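Local coordinates for protein poly(ADP-ribose) glycohydrolase (Thermomonospora curvata, PDB 3SIG) that hydrolyses the ribose–ribose glycosidic bonds of poly(ADP-ribose), setting free ADP-ribose, the product it is bound to here, at residues E72-A77 against R214-A219; R79-T82 against Q88-C91; Y132-R137 against L142-L147; L173-P178 against R197-K202. One frame throughout, in Å; residues are numbered along the deposited sequence. Where two conformers were deposited one is given.

Contacts 1 and 2 set successive turns of helix 74-84 against neighbouring parallel strands, 214-217 and 90-94, with centres about 8 Å apart. They meet directly: R214 NH1 lies 2.8 Å from L81 O. From strand 90-94 the same sheet runs on to contact 4, where C91 O is 2.9 Å from L173 N, a probable hydrogen bond. Contact 3, whose centre is about 12 Å from that of contact 4, is tied to it by D145, which forms salt bridges with R199 and K202. ADP-ribose runs from contact 1, which binds its adenine, toward contacts 3 and 4, where the side chains of Y143 and A177 come within about 6 and 5 Å, while V89 of contact 2 stays about 13 Å away.

Contact 1 (E72-A77 against R214-A219); sequences ETTLAA and RLVLGA. With AR6 ([(2R,3S,4R,5R)-5-(6-aminopurin-9-yl)-3,4-dihydroxy-oxolan-2-yl]methyl [hydroxy-[[(2R,3S,4R,5S)-3,4,5-trihydroxyoxolan-2-yl]methoxy]phosphoryl] hydrogen phosphate), chain B.
V216 carries the tight part of this contact. Its CG1 sits against the first turn of helix 74-84, 3.9 Å from A77 CB and 4.0 Å from T74 CG2. Both V216 methyls face the helix, and alanine at 77 is small enough to let the strand come close. T74 turns its methyl toward V216 because CG2 stands anti to the backbone N (chi1 -50° for OG1), which leaves OG1 on the other side, beside the N. There the packing is looser and a buried water fills in between, 2.6 Å from T74 OG1 and 3.0 Å from L217 O, bridging helix and strand where no direct bond joins them. Q111 NE2 also bonds this hydroxyl. The N-terminal end of the helix meets the ligand, and T74 N donates to adenine N1 of ADP-ribose across 3.0 Å. T73 is the N-cap; its OG1 accepts from A76 N at 2.9 Å (153°), and D159 holds the same hydroxyl. A valine at T73 is likely to leave A76 N without its cap and D159 without this hydroxyl partner, letting the turn that presents T74 N to the adenine shift. Beyond the strand end, A219 O passes 3.2 Å from C5' of the ligand. A capped helix start beside a strand end, with the nucleotide between, belongs to the ADP-ribose pocket of the macrodomain fold.

Contact 2 (R79-T82 against Q88-C91); sequences RRLT and QVAC
L81 and T82, on the last turns of helix 74-84, both rest on one methyl of V89. The apolar part is simple: V89 points its side chain toward the helix, CG2 lies 3.8 Å from L81 CB, and the valine's branching lets this one methyl touch both L81 CB and T82 OG1. CG2 is anti to the valine's own carbonyl carbon (CG1 at chi1 174°), a rotation that sends it toward the helix. The same methyl reaches T82 OG1 at 3.8 Å, a van der Waals contact with a polar atom. The polar part runs through solvent. One water gives a proton to T82 OG1 (2.8 Å) and accepts from V89 N at 2.9 Å, so it links T82 to the V89 amide, while T82 OG1 also bonds A78 O one turn back in its helix. Charged groups border the apolar patch: L81 CD1 lies 3.6 Å above the centre of the R80 guanidinium, whose NE and NH2 form salt bridges with E72 and E68, and L81 O receives R214 NH1. The strand is the return of the crossover 66-70, 74-84, 90-94, which passes over two intervening strands. With no direct hydrogen bond between the segments, their cohesion rests on methyl packing plus a single water; threonine is apt here because it can lie against a methyl, bond its own helix and still accept from that water.

Contact 3 (Y132-R137 against L142-L147); sequences YAFHHR and LYSDHL
F134 offers one ring face to H146: one edge of the imidazole reaches over it, though its flip is uncertain, with 4.4 Å between centroids and planes at 45°, an oblique meeting. H135 CD2 lies at the edge of the F134 ring, in the plane of that ring. H135 in turn has S144 near its plane at one edge, while the edge of Y143 points at its face; these centroids are 5.9 Å apart and the planes 70° from each other. The four rings form an aromatic cluster joining helix 129-138 to the loop that leads into strand 147-157. Different first torsions aim two adjacent helix residues at one loop: F134 sends CG anti to its backbone N (chi1 179°), H135 anti to its carbonyl carbon. H135 NE2 and S144 OG are 2.8 Å apart, a hydrogen bond in which either could donate, although the hydroxyl's modelled place is less sure; S144 CB adds packing at 3.8 Å from F134 CE1. Histidine suits the site, having flat faces for an aromatic neighbour and nitrogens at its edge for polar ones. F131 also packs edge-to-face with H135, and N179 bonds Y143 OH. On the far side of the helix, H136 curls back so that its ND1 donates to Y132 O at 2.9 Å from well above the carbonyl plane, an oxygen that accepts the H136 backbone N as well.

Contact 4 (L173-P178 against R197-K202); sequences LTSPAP and RGRAAK
The crossover from strand 163-175 through helix 189-209 to strand 214-217 is fastened by R199, midway along the helix, which reaches from there to S175 and on to P176 and P178, where the chain leaves the sheet. R199 leaves the helix with CG anti to its backbone N (chi1 -165°) and bends at chi3 (-61°), which lays its aliphatic part along S175 and brings its guanidinium to the loop. S175 OG is 3.4 Å from R199 CG, and serine is small enough to let the arginine's methylenes pass. Beyond the bend R199 NH2 donates to P176 O at 2.9 Å (143°), from a point tilted a little out of the carbonyl plane. The acceptor meets the guanidinium at its edge, and R199 CD passes 3.3 Å from the same oxygen. P178 CD, 3.7 Å from R199 NH2, packs beside that nitrogen. Prolines fit this turn-off: they stiffen the chain and bring no N-H of their own, while their carbonyls remain good acceptors. NH2 also donates to L142 O, thus serving two carbonyls, and NE forms a salt bridge with D145, so one side chain ties three chain parts together. A leucine replacing R199 would probably cost D145 its salt bridge to NE and leave P176 O without this donor, freeing the loop to shift. W220 touches both R199 and A177, and A177 approaches the bound ADP-ribose. Such a buried arginine thus braces a strand-to-loop exit bordering the ligand cleft of a macrodomain.

Contact 1 (E72-A77 against R214-A219)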
loop_
_atom_site.group_PDB
_atom_site.type_symbol
_atom_site.label_atom_id
_atom_site.label_comp_id
_atom_site.label_asym_id
_atom_site.label_seq_id
_atom_site.Cartn_x
_atom_site.Cartn_y
_atom_site.Cartn_z
ATOM N N GLU A 72 13.086 2.452 5.609
ATOM C CA GLU A 72 12.264 1.365 6.082
ATOM C C GLU A 72 11.444 0.776 4.974
ATOM O O GLU A 72 11.028 1.448 4.042
ATOM C CB GLU A 72 11.293 1.863 7.155
ATOM C CG GLU A 72 11.960 2.282 8.446
ATOM C CD GLU A 72 11.041 3.049 9.351
ATOM O OE1 GLU A 72 10.533 4.096 8.925
ATOM O OE2 GLU A 72 10.829 2.595 10.490
ATOM N N THR A 73 11.130 -0.499 5.116
ATOM C CA THR A 73 10.043 -1.081 4.359
ATOM C C THR A 73 8.723 -0.467 4.837
ATOM O O THR A 73 8.611 0.082 5.943
ATOM C CB THR A 73 9.932 -2.593 4.569
ATOM O OG1 THR A 73 9.666 -2.823 5.957
ATOM C CG2 THR A 73 11.209 -3.306 4.179
ATOM N N THR A 74 7.699 -0.592 4.006
ATOM C CA THR A 74 6.345 -0.180 4.384
ATOM C C THR A 74 5.968 -0.767 5.734
ATOM O O THR A 74 5.482 -0.065 6.633
ATOM C CB THR A 74 5.330 -0.612 3.331
ATOM O OG1 THR A 74 5.798 -0.197 2.032
ATOM C CG2 THR A 74 3.941 -0.042 3.608
ATOM N N LEU A 75 6.129 -2.062 5.877
ATOM C CA LEU A 75 5.720 -2.713 7.120
ATOM C C LEU A 75 6.543 -2.316 8.313
ATOM O O LEU A 75 6.000 -2.181 9.411
ATOM C CB LEU A 75 5.718 -4.215 6.947
ATOM C CG LEU A 75 4.569 -4.687 6.058
ATOM C CD1 LEU A 75 4.649 -6.173 5.912
ATOM C CD2 LEU A 75 3.178 -4.282 6.532
ATOM N N ALA A 76 7.838 -2.093 8.142
ATOM C CA ALA A 76 8.672 -1.714 9.276
ATOM C C ALA A 76 8.238 -0.344 9.781
ATOM O O ALA A 76 8.119 -0.098 10.977
ATOM C CB ALA A 76 10.153 -1.720 8.907
ATOM N N ALA A 77 7.983 0.574 8.861
ATOM C CA ALA A 77 7.524 1.899 9.266
ATOM C C ALA A 77 6.178 1.780 9.968
ATOM O O ALA A 77 5.943 2.428 11.010
ATOM C CB ALA A 77 7.419 2.844 8.053
ATOM N N ARG A 214 -2.140 9.123 10.604
ATOM C CA ARG A 214 -0.749 8.741 10.344
ATOM C C ARG A 214 -0.700 7.776 9.148
ATOM O O ARG A 214 -1.473 6.812 9.084
ATOM C CB ARG A 214 -0.133 8.114 11.606
ATOM C CG ARG A 214 -0.179 9.083 12.768
ATOM C CD ARG A 214 0.587 8.606 13.996
ATOM N NE ARG A 214 0.007 7.368 14.517
ATOM C CZ ARG A 214 0.686 6.418 15.148
ATOM N NH1 ARG A 214 1.966 6.564 15.415
ATOM N NH2 ARG A 214 0.047 5.320 15.520
ATOM N N LEU A 215 0.178 8.112 8.195
ATOM C CA LEU A 215 0.296 7.403 6.934
ATOM C C LEU A 215 1.675 6.884 6.691
ATOM O O LEU A 215 2.696 7.504 7.053
ATOM C CB LEU A 215 -0.006 8.308 5.767
ATOM C CG LEU A 215 -1.282 9.140 5.855
ATOM C CD1 LEU A 215 -1.432 10.001 4.592
ATOM C CD2 LEU A 215 -2.539 8.326 6.098
ATOM N N VAL A 216 1.707 5.782 5.982
ATOM C CA VAL A 216 2.959 5.281 5.422
ATOM C C VAL A 216 2.795 5.260 3.901
ATOM O O VAL A 216 2.005 4.466 3.370
ATOM C CB VAL A 216 3.367 3.892 5.951
ATOM C CG1 VAL A 216 4.673 3.472 5.314
ATOM C CG2 VAL A 216 3.505 3.893 7.494
ATOM N N LEU A 217 3.525 6.150 3.249
ATOM C CA LEU A 217 3.552 6.305 1.793
ATOM C C LEU A 217 4.957 5.940 1.319
ATOM O O LEU A 217 5.771 5.408 2.086
ATOM C CB LEU A 217 3.210 7.757 1.401
ATOM C CG LEU A 217 1.872 8.269 1.936
ATOM C CD1 LEU A 217 1.667 9.727 1.542
ATOM C CD2 LEU A 217 0.722 7.430 1.468
ATOM N N GLY A 218 5.248 6.150 0.052
ATOM C CA GLY A 218 6.564 5.783 -0.480
ATOM C C GLY A 218 6.582 6.014 -1.973
ATOM O O GLY A 218 5.770 6.788 -2.511
ATOM N N ALA A 219 7.498 5.309 -2.623
ATOM C CA ALA A 219 7.793 5.476 -4.038
ATOM C C ALA A 219 6.852 4.685 -4.936
ATOM O O ALA A 219 7.241 3.886 -5.773
ATOM C CB ALA A 219 9.243 5.105 -4.302
HETATM N N1 AR6 B . 8.793 -1.078 1.299
HETATM C C2 AR6 B . 9.045 0.161 0.887
HETATM N N3 AR6 B . 9.498 0.515 -0.350
HETATM C C4 AR6 B . 9.661 -0.536 -1.185
HETATM C C5 AR6 B . 9.395 -1.895 -0.791
HETATM C C6 AR6 B . 8.947 -2.088 0.489
HETATM N N6 AR6 B . 8.694 -3.384 0.941
HETATM N N7 AR6 B . 9.665 -2.703 -1.952
HETATM C C8 AR6 B . 10.076 -1.900 -2.876
HETATM N N9 AR6 B . 10.109 -0.588 -2.507
HETATM P PA AR6 B . 7.077 -1.566 -6.430
HETATM P PB AR6 B . 5.123 -0.305 -8.292
HETATM C "C1'" AR6 B . 10.469 0.629 -3.231
HETATM O O1A AR6 B . 7.967 -1.834 -7.591
HETATM O O1B AR6 B . 3.907 0.508 -7.896
HETATM C C1D AR6 B . 3.904 -5.508 -7.857
HETATM O O1D AR6 B . 4.143 -6.712 -8.529
HETATM C "C2'" AR6 B . 11.446 0.405 -4.365
HETATM O "O2'" AR6 B . 12.302 1.507 -4.481
HETATM O O2A AR6 B . 6.668 -2.732 -5.567
HETATM O O2B AR6 B . 6.168 0.347 -9.133
HETATM C C2D AR6 B . 2.448 -5.256 -7.895
HETATM O O2D AR6 B . 1.614 -6.309 -7.556
HETATM C "C3'" AR6 B . 10.545 0.334 -5.543
HETATM O "O3'" AR6 B . 11.160 0.762 -6.714
HETATM O O3A AR6 B . 5.793 -0.766 -6.921
HETATM C C3D AR6 B . 2.236 -4.439 -9.097
HETATM O O3D AR6 B . 2.024 -5.379 -10.117
HETATM C "C4'" AR6 B . 9.383 1.218 -5.191
HETATM O "O4'" AR6 B . 9.352 1.278 -3.782
HETATM C C4D AR6 B . 3.526 -3.710 -9.227
HETATM O O4D AR6 B . 4.533 -4.455 -8.558
HETATM C "C5'" AR6 B . 8.030 0.788 -5.743
HETATM O "O5'" AR6 B . 7.743 -0.550 -5.371
HETATM C C5D AR6 B . 3.481 -2.281 -8.688
HETATM O O5D AR6 B . 4.707 -1.650 -9.008
HETATM O O HOH W 1 6.205 2.395 1.900
#

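Contact 2 (R79-T82 against Q88-C91)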
loop_
_atom_site.group_PDB
_atom_site.type_symbol
_atom_site.label_atom_id
_atom_site.label_comp_id
_atom_site.label_asym_id
_atom_site.label_seq_id
_atom_site.Cartn_x
_atom_site.Cartn_y
_atom_site.Cartn_z
ATOM N N ARG A 79 4.979 -0.706 11.642
ATOM C CA ARG A 79 5.153 -1.327 12.944
ATOM C C ARG A 79 5.693 -0.335 13.945
ATOM O O ARG A 79 5.277 -0.320 15.113
ATOM C CB ARG A 79 6.069 -2.516 12.774
ATOM C CG ARG A 79 6.131 -3.445 13.961
ATOM C CD ARG A 79 6.998 -4.638 13.631
ATOM N NE ARG A 79 7.126 -5.546 14.760
ATOM C CZ ARG A 79 8.064 -6.476 14.873
ATOM N NH1 ARG A 79 8.945 -6.647 13.916
ATOM N NH2 ARG A 79 8.127 -7.252 15.948
ATOM N N ARG A 80 6.663 0.473 13.528
ATOM C CA ARG A 80 7.248 1.500 14.377
ATOM C C ARG A 80 6.179 2.474 14.846
ATOM O O ARG A 80 6.076 2.795 16.035
ATOM C CB ARG A 80 8.382 2.211 13.649
ATOM C CG ARG A 80 8.939 3.388 14.413
ATOM C CD ARG A 80 10.178 4.006 13.763
ATOM N NE ARG A 80 9.950 4.473 12.388
ATOM C CZ ARG A 80 9.604 5.712 12.055
ATOM N NH1 ARG A 80 9.420 6.648 12.980
ATOM N NH2 ARG A 80 9.446 6.035 10.783
ATOM N N LEU A 81 5.393 2.988 13.919
ATOM C CA LEU A 81 4.356 3.937 14.274
ATOM C C LEU A 81 3.287 3.301 15.163
ATOM O O LEU A 81 2.799 3.935 16.097
ATOM C CB LEU A 81 3.735 4.529 13.017
ATOM C CG LEU A 81 4.419 5.781 12.447
ATOM C CD1 LEU A 81 5.924 5.649 12.210
ATOM C CD2 LEU A 81 3.686 6.227 11.168
ATOM N N THR A 82 2.934 2.058 14.892
ATOM C CA THR A 82 1.872 1.402 15.635
ATOM C C THR A 82 2.305 1.183 17.089
ATOM O O THR A 82 1.480 1.302 17.998
ATOM C CB THR A 82 1.510 0.071 14.973
ATOM O OG1 THR A 82 0.967 0.335 13.690
ATOM C CG2 THR A 82 0.450 -0.662 15.793
ATOM N N GLN A 88 -4.882 3.723 14.591
ATOM C CA GLN A 88 -4.502 2.823 13.502
ATOM C C GLN A 88 -3.857 3.554 12.311
ATOM O O GLN A 88 -4.415 4.541 11.804
ATOM C CB GLN A 88 -5.720 2.065 13.058
ATOM C CG GLN A 88 -5.424 0.915 12.134
ATOM C CD GLN A 88 -6.682 0.131 11.798
ATOM O OE1 GLN A 88 -7.242 0.283 10.717
ATOM N NE2 GLN A 88 -7.146 -0.680 12.723
ATOM N N VAL A 89 -2.706 3.073 11.889
ATOM C CA VAL A 89 -1.943 3.662 10.804
ATOM C C VAL A 89 -2.515 3.161 9.480
ATOM O O VAL A 89 -2.988 2.015 9.403
ATOM C CB VAL A 89 -0.467 3.213 10.943
ATOM C CG1 VAL A 89 0.403 3.662 9.775
ATOM C CG2 VAL A 89 0.107 3.713 12.263
ATOM N N ALA A 90 -2.494 3.986 8.445
ATOM C CA ALA A 90 -2.854 3.550 7.078
ATOM C C ALA A 90 -1.625 3.511 6.207
ATOM O O ALA A 90 -0.774 4.400 6.252
ATOM C CB ALA A 90 -3.896 4.487 6.469
ATOM N N CYS A 91 -1.533 2.479 5.371
ATOM C CA CYS A 91 -0.433 2.245 4.459
ATOM C C CYS A 91 -0.893 2.104 3.029
ATOM O O CYS A 91 -1.868 1.399 2.766
ATOM C CB CYS A 91 0.229 0.908 4.841
ATOM S SG CYS A 91 0.903 0.776 6.491
HETATM O O HOH W 2 -1.730 0.700 13.172
#

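Contact 3 (Y132-R137 against L142-L147)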
loop_
_atom_site.group_PDB
_atom_site.type_symbol
_atom_site.label_atom_id
_atom_site.label_comp_id
_atom_site.label_asym_id
_atom_site.label_seq_id
_atom_site.Cartn_x
_atom_site.Cartn_y
_atom_site.Cartn_z
ATOM N N TYR A 132 -10.687 -5.914 -9.744
ATOM C CA TYR A 132 -9.828 -6.613 -10.688
ATOM C C TYR A 132 -10.508 -6.830 -12.023
ATOM O O TYR A 132 -9.911 -6.607 -13.070
ATOM C CB TYR A 132 -9.295 -7.913 -10.037
ATOM C CG TYR A 132 -8.525 -7.555 -8.800
ATOM C CD1 TYR A 132 -7.235 -7.039 -8.905
ATOM C CD2 TYR A 132 -9.079 -7.654 -7.536
ATOM C CE1 TYR A 132 -6.538 -6.619 -7.778
ATOM C CE2 TYR A 132 -8.401 -7.242 -6.418
ATOM C CZ TYR A 132 -7.110 -6.740 -6.535
ATOM O OH TYR A 132 -6.429 -6.310 -5.400
ATOM N N ALA A 133 -11.785 -7.183 -11.985
ATOM C CA ALA A 133 -12.538 -7.347 -13.236
ATOM C C ALA A 133 -12.612 -6.045 -14.036
ATOM O O ALA A 133 -12.466 -6.048 -15.262
ATOM C CB ALA A 133 -13.941 -7.875 -12.964
ATOM N N PHE A 134 -12.829 -4.929 -13.349
ATOM C CA PHE A 134 -12.863 -3.646 -14.035
ATOM C C PHE A 134 -11.586 -3.426 -14.820
ATOM O O PHE A 134 -11.612 -3.037 -15.982
ATOM C CB PHE A 134 -13.062 -2.491 -13.054
ATOM C CG PHE A 134 -13.078 -1.156 -13.732
ATOM C CD1 PHE A 134 -11.898 -0.468 -13.932
ATOM C CD2 PHE A 134 -14.254 -0.624 -14.245
ATOM C CE1 PHE A 134 -11.897 0.745 -14.595
ATOM C CE2 PHE A 134 -14.246 0.588 -14.902
ATOM C CZ PHE A 134 -13.063 1.264 -15.070
ATOM N N HIS A 135 -10.444 -3.624 -14.186
ATOM C CA HIS A 135 -9.187 -3.364 -14.875
ATOM C C HIS A 135 -8.891 -4.367 -15.977
ATOM O O HIS A 135 -8.386 -3.997 -17.042
ATOM C CB HIS A 135 -8.018 -3.246 -13.893
ATOM C CG HIS A 135 -8.142 -2.064 -12.989
ATOM N ND1 HIS A 135 -8.144 -2.166 -11.613
ATOM C CD2 HIS A 135 -8.327 -0.757 -13.266
ATOM C CE1 HIS A 135 -8.326 -0.967 -11.088
ATOM N NE2 HIS A 135 -8.445 -0.097 -12.071
ATOM N N HIS A 136 -9.260 -5.627 -15.772
ATOM C CA HIS A 136 -9.052 -6.616 -16.805
ATOM C C HIS A 136 -9.810 -6.258 -18.059
ATOM O O HIS A 136 -9.297 -6.434 -19.174
ATOM C CB HIS A 136 -9.482 -7.994 -16.331
ATOM C CG HIS A 136 -8.392 -8.718 -15.623
ATOM N ND1 HIS A 136 -8.217 -8.660 -14.258
ATOM C CD2 HIS A 136 -7.364 -9.458 -16.105
ATOM C CE1 HIS A 136 -7.162 -9.373 -13.923
ATOM N NE2 HIS A 136 -6.623 -9.870 -15.024
ATOM N N ARG A 137 -11.035 -5.767 -17.901
ATOM C CA ARG A 137 -11.860 -5.424 -19.055
ATOM C C ARG A 137 -11.458 -4.094 -19.662
ATOM O O ARG A 137 -11.639 -3.875 -20.844
ATOM C CB ARG A 137 -13.337 -5.383 -18.648
ATOM C CG ARG A 137 -13.869 -6.750 -18.219
ATOM C CD ARG A 137 -15.002 -6.667 -17.189
ATOM N NE ARG A 137 -16.287 -6.302 -17.784
ATOM C CZ ARG A 137 -17.467 -6.435 -17.180
ATOM N NH1 ARG A 137 -17.539 -6.935 -15.951
ATOM N NH2 ARG A 137 -18.581 -6.076 -17.805
ATOM N N LEU A 142 -3.107 3.034 -17.798
ATOM C CA LEU A 142 -3.319 4.122 -16.853
ATOM C C LEU A 142 -4.131 3.622 -15.675
ATOM O O LEU A 142 -4.134 4.266 -14.630
ATOM C CB LEU A 142 -4.034 5.305 -17.495
ATOM C CG LEU A 142 -3.193 6.215 -18.415
ATOM C CD1 LEU A 142 -4.097 7.166 -19.179
ATOM C CD2 LEU A 142 -2.172 7.007 -17.615
ATOM N N TYR A 143 -4.838 2.504 -15.844
ATOM C CA TYR A 143 -5.722 1.935 -14.818
ATOM C C TYR A 143 -6.785 2.961 -14.439
ATOM O O TYR A 143 -7.295 3.677 -15.320
ATOM C CB TYR A 143 -4.940 1.375 -13.619
ATOM C CG TYR A 143 -3.863 0.407 -14.022
ATOM C CD1 TYR A 143 -4.102 -0.624 -14.903
ATOM C CD2 TYR A 143 -2.590 0.521 -13.493
ATOM C CE1 TYR A 143 -3.103 -1.512 -15.243
ATOM C CE2 TYR A 143 -1.597 -0.353 -13.821
ATOM C CZ TYR A 143 -1.837 -1.353 -14.689
ATOM O OH TYR A 143 -0.834 -2.235 -14.983
ATOM N N SER A 144 -7.176 3.052 -13.178
ATOM C CA SER A 144 -8.252 3.942 -12.792
ATOM C C SER A 144 -8.033 4.349 -11.330
ATOM O O SER A 144 -7.197 3.781 -10.640
ATOM C CB SER A 144 -9.610 3.236 -12.903
ATOM O OG SER A 144 -9.783 2.297 -11.845
ATOM N N ASP A 145 -8.864 5.266 -10.867
ATOM C CA ASP A 145 -8.846 5.772 -9.503
ATOM C C ASP A 145 -9.649 4.889 -8.540
ATOM O O ASP A 145 -9.816 5.271 -7.392
ATOM C CB ASP A 145 -9.400 7.198 -9.421
ATOM C CG ASP A 145 -8.547 8.225 -10.105
ATOM O OD1 ASP A 145 -7.356 8.008 -10.348
ATOM O OD2 ASP A 145 -9.112 9.313 -10.387
ATOM N N HIS A 146 -10.119 3.707 -8.951
ATOM C CA HIS A 146 -10.732 2.795 -7.964
ATOM C C HIS A 146 -9.739 2.518 -6.833
ATOM O O HIS A 146 -8.552 2.327 -7.088
ATOM C CB HIS A 146 -11.116 1.435 -8.578
ATOM C CG HIS A 146 -12.264 1.470 -9.541
ATOM N ND1 HIS A 146 -13.557 1.097 -9.219
ATOM C CD2 HIS A 146 -12.286 1.811 -10.844
ATOM C CE1 HIS A 146 -14.328 1.211 -10.298
ATOM N NE2 HIS A 146 -13.579 1.651 -11.292
ATOM N N LEU A 147 -10.253 2.409 -5.610
ATOM C CA LEU A 147 -9.428 2.154 -4.443
ATOM C C LEU A 147 -10.124 1.137 -3.564
ATOM O O LEU A 147 -11.326 1.190 -3.351
ATOM C CB LEU A 147 -9.190 3.494 -3.673
ATOM C CG LEU A 147 -8.361 3.452 -2.395
ATOM C CD1 LEU A 147 -7.639 4.808 -2.247
ATOM C CD2 LEU A 147 -9.261 3.243 -1.252
#

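Contact 4 (L173-P178 against R197-K202)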
loop_
_atom_site.group_PDB
_atom_site.type_symbol
_atom_site.label_atom_id
_atom_site.label_comp_id
_atom_site.label_asym_id
_atom_site.label_seq_id
_atom_site.Cartn_x
_atom_site.Cartn_y
_atom_site.Cartn_z
ATOM N N LEU A 173 -4.578 0.913 1.874
ATOM C CA LEU A 173 -5.184 1.634 0.767
ATOM C C LEU A 173 -4.579 1.047 -0.484
ATOM O O LEU A 173 -3.367 1.176 -0.685
ATOM C CB LEU A 173 -4.838 3.120 0.867
ATOM C CG LEU A 173 -5.116 3.772 2.232
ATOM C CD1 LEU A 173 -4.333 5.018 2.491
ATOM C CD2 LEU A 173 -6.558 4.056 2.333
ATOM N N THR A 174 -5.425 0.425 -1.318
ATOM C CA THR A 174 -4.967 -0.291 -2.501
ATOM C C THR A 174 -5.381 0.480 -3.733
ATOM O O THR A 174 -6.569 0.570 -4.049
ATOM C CB THR A 174 -5.529 -1.739 -2.474
ATOM O OG1 THR A 174 -4.828 -2.450 -1.455
ATOM C CG2 THR A 174 -5.366 -2.516 -3.747
ATOM N N SER A 175 -4.383 1.065 -4.390
ATOM C CA SER A 175 -4.584 1.901 -5.555
ATOM C C SER A 175 -3.391 1.684 -6.467
ATOM O O SER A 175 -2.260 1.868 -6.033
ATOM C CB SER A 175 -4.609 3.371 -5.110
ATOM O OG SER A 175 -4.540 4.286 -6.205
ATOM N N PRO A 176 -3.616 1.287 -7.737
ATOM C CA PRO A 176 -2.467 1.081 -8.626
ATOM C C PRO A 176 -2.015 2.379 -9.252
ATOM O O PRO A 176 -2.811 3.160 -9.772
ATOM C CB PRO A 176 -3.049 0.170 -9.714
ATOM C CG PRO A 176 -4.481 0.603 -9.796
ATOM C CD PRO A 176 -4.890 0.991 -8.402
ATOM N N ALA A 177 -0.719 2.631 -9.206
ATOM C CA ALA A 177 -0.147 3.744 -9.956
ATOM C C ALA A 177 -0.295 3.407 -11.439
ATOM O O ALA A 177 -0.353 2.230 -11.817
ATOM C CB ALA A 177 1.325 3.948 -9.603
ATOM N N PRO A 178 -0.309 4.426 -12.308
ATOM C CA PRO A 178 -0.293 4.127 -13.744
ATOM C C PRO A 178 0.951 3.318 -14.090
ATOM O O PRO A 178 2.037 3.537 -13.548
ATOM C CB PRO A 178 -0.276 5.506 -14.384
ATOM C CG PRO A 178 0.236 6.427 -13.339
ATOM C CD PRO A 178 -0.276 5.873 -12.040
ATOM N N ARG A 197 -1.500 12.928 -9.665
ATOM C CA ARG A 197 -2.007 13.877 -8.710
ATOM C C ARG A 197 -3.451 13.579 -8.335
ATOM O O ARG A 197 -3.802 13.596 -7.150
ATOM C CB ARG A 197 -1.878 15.290 -9.247
ATOM C CG ARG A 197 -2.323 16.289 -8.205
ATOM C CD ARG A 197 -2.034 17.714 -8.606
ATOM N NE ARG A 197 -2.310 18.640 -7.512
ATOM C CZ ARG A 197 -3.504 19.178 -7.283
ATOM N NH1 ARG A 197 -4.535 18.887 -8.073
ATOM N NH2 ARG A 197 -3.669 20.012 -6.264
ATOM N N GLY A 198 -4.299 13.328 -9.332
ATOM C CA GLY A 198 -5.689 13.022 -9.045
ATOM C C GLY A 198 -5.855 11.796 -8.179
ATOM O O GLY A 198 -6.685 11.734 -7.250
ATOM N N ARG A 199 -5.087 10.770 -8.493
ATOM C CA ARG A 199 -5.175 9.496 -7.797
ATOM C C ARG A 199 -4.608 9.572 -6.402
ATOM O O ARG A 199 -5.222 9.102 -5.459
ATOM C CB ARG A 199 -4.505 8.406 -8.653
ATOM C CG ARG A 199 -4.821 6.980 -8.235
ATOM C CD ARG A 199 -4.421 5.983 -9.303
ATOM N NE ARG A 199 -5.154 6.230 -10.547
ATOM C CZ ARG A 199 -4.863 5.675 -11.703
ATOM N NH1 ARG A 199 -5.562 6.021 -12.774
ATOM N NH2 ARG A 199 -3.854 4.851 -11.826
ATOM N N ALA A 200 -3.434 10.163 -6.265
ATOM C CA ALA A 200 -2.869 10.368 -4.935
ATOM C C ALA A 200 -3.762 11.236 -4.051
ATOM O O ALA A 200 -3.907 10.959 -2.849
ATOM C CB ALA A 200 -1.480 10.993 -5.030
ATOM N N ALA A 201 -4.417 12.223 -4.626
ATOM C CA ALA A 201 -5.314 13.029 -3.832
ATOM C C ALA A 201 -6.451 12.169 -3.283
ATOM O O ALA A 201 -6.907 12.355 -2.144
ATOM C CB ALA A 201 -5.874 14.154 -4.639
ATOM N N LYS A 202 -6.945 11.247 -4.106
ATOM C CA LYS A 202 -8.020 10.349 -3.696
ATOM C C LYS A 202 -7.579 9.340 -2.637
ATOM O O LYS A 202 -8.338 9.010 -1.710
ATOM C CB LYS A 202 -8.639 9.682 -4.951
ATOM C CG LYS A 202 -9.390 10.645 -5.788
ATOM C CD LYS A 202 -9.908 10.045 -7.087
ATOM C CE LYS A 202 -10.792 11.038 -7.822
ATOM N NZ LYS A 202 -11.350 10.461 -9.074
#